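Local coordinates for malonyl coenzyme A-acyl carrier protein transacylase (Helicobacter pylori, PDB 2H1Y) that probably transfers the malonyl group from malonyl-CoA to holo acyl carrier protein, at residues A[154-157]-A[158-162]. Residues are numbered along the deposited sequence; the frame is centred on the assembly and turned at random.
Sequences SLLS and LCQRT
Leu155 and Leu156 meet Cys159 and Gln160 in a local, i to i+4 contact over the last turns of helix 152-160, where an amphipathic helix ends. Cys159 N donates to Leu155 O at 2.8 Å, and Gln160 N likewise to Leu156 O; Leu158 N and Arg161 N continue the series, donating to Ser154 O and Ser157 O. On the exposed side, Leu156 and Gln160 run side by side: Gln160 CG lies 3.3 Å from Leu156 O, and the extended chain beyond it carries NE2 to 4.0 Å from Leu156 CG. The buried side joins the helix to the four-stranded antiparallel sheet of the small ferredoxin-like subdomain of FabD-type acyltransferases, Leu155 and Cys159 both resting on Cys167, while Leu155 and Leu158 reach Leu192 of helix 189-195. Arg161, bent at chi2 (107°), folds back so that Leu158 CD1 lies over one face of its guanidinium, 3.3 Å above the plane and offset toward the rim. Ser157 OG turns back to the preceding turn, bonding Glu153 O. Helical backbone angles stop at Arg161, and just beyond it Thr162 OG1 donates to Leu158 O at 2.9 Å, with Thr162 N bonded to Cys159 O.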
loop_
_atom_site.group_PDB
_atom_site.type_symbol
_atom_site.label_atom_id
_atom_site.label_comp_id
_atom_site.label_asym_id
_atom_site.label_seq_id
_atom_site.Cartn_x
_atom_site.Cartn_y
_atom_site.Cartn_z
ATOM N N SER A 154 14.055 16.961 10.503
ATOM C CA SER A 154 15.302 16.553 11.128
ATOM C C SER A 154 15.877 15.278 10.527
ATOM O O SER A 154 17.093 15.142 10.419
ATOM C CB SER A 154 15.105 16.389 12.621
ATOM O OG SER A 154 15.054 17.660 13.225
ATOM N N LEU A 155 15.016 14.355 10.121
ATOM C CA LEU A 155 15.496 13.110 9.530
ATOM C C LEU A 155 15.883 13.333 8.087
ATOM O O LEU A 155 16.813 12.703 7.576
ATOM C CB LEU A 155 14.446 12.006 9.625
ATOM C CG LEU A 155 14.007 11.652 11.041
ATOM C CD1 LEU A 155 12.726 10.878 11.048
ATOM C CD2 LEU A 155 15.078 10.862 11.697
ATOM N N LEU A 156 15.161 14.234 7.430
ATOM C CA LEU A 156 15.493 14.605 6.079
ATOM C C LEU A 156 16.938 15.082 6.038
ATOM O O LEU A 156 17.765 14.526 5.303
ATOM C CB LEU A 156 14.529 15.667 5.556
ATOM C CG LEU A 156 14.387 15.653 4.027
ATOM C CD1 LEU A 156 13.429 14.553 3.533
ATOM C CD2 LEU A 156 13.947 17.020 3.512
ATOM N N SER A 157 17.273 16.066 6.864
ATOM C CA SER A 157 18.642 16.579 6.837
ATOM C C SER A 157 19.666 15.621 7.416
ATOM O O SER A 157 20.827 15.651 7.010
ATOM C CB SER A 157 18.766 17.971 7.454
ATOM O OG SER A 157 17.992 18.059 8.621
ATOM N N LEU A 158 19.250 14.757 8.334
ATOM C CA LEU A 158 20.162 13.714 8.810
ATOM C C LEU A 158 20.499 12.728 7.692
ATOM O O LEU A 158 21.661 12.361 7.519
ATOM C CB LEU A 158 19.610 12.982 10.023
ATOM C CG LEU A 158 20.311 11.682 10.431
ATOM C CD1 LEU A 158 21.725 11.930 10.885
ATOM C CD2 LEU A 158 19.549 11.014 11.540
ATOM N N CYS A 159 19.500 12.320 6.915
ATOM C CA CYS A 159 19.753 11.348 5.844
ATOM C C CYS A 159 20.627 11.940 4.763
ATOM O O CYS A 159 21.512 11.270 4.250
ATOM C CB CYS A 159 18.449 10.806 5.261
ATOM S SG CYS A 159 17.663 9.576 6.321
ATOM N N GLN A 160 20.380 13.210 4.449
ATOM C CA GLN A 160 21.096 13.936 3.396
ATOM C C GLN A 160 22.551 14.194 3.721
ATOM O O GLN A 160 23.374 14.325 2.820
ATOM C CB GLN A 160 20.391 15.252 3.065
ATOM C CG GLN A 160 19.079 15.041 2.297
ATOM C CD GLN A 160 18.402 16.349 1.941
ATOM O OE1 GLN A 160 18.934 17.430 2.225
ATOM N NE2 GLN A 160 17.218 16.263 1.316
ATOM N N ARG A 161 22.872 14.252 5.001
ATOM C CA ARG A 161 24.268 14.318 5.407
ATOM C C ARG A 161 24.866 12.931 5.756
ATOM O O ARG A 161 25.967 12.844 6.296
ATOM C CB ARG A 161 24.434 15.349 6.540
ATOM C CG ARG A 161 24.036 14.874 7.915
ATOM C CD ARG A 161 25.276 14.624 8.783
ATOM N NE ARG A 161 24.926 14.137 10.126
ATOM C CZ ARG A 161 24.060 14.738 10.931
ATOM N NH1 ARG A 161 23.451 15.848 10.539
ATOM N NH2 ARG A 161 23.787 14.219 12.119
ATOM N N THR A 162 24.151 11.853 5.432
ATOM C CA THR A 162 24.579 10.490 5.802
ATOM C C THR A 162 24.546 9.544 4.611
ATOM O O THR A 162 23.504 9.363 3.983
ATOM C CB THR A 162 23.706 9.882 6.950
ATOM O OG1 THR A 162 23.862 10.659 8.152
ATOM C CG2 THR A 162 24.097 8.431 7.230
#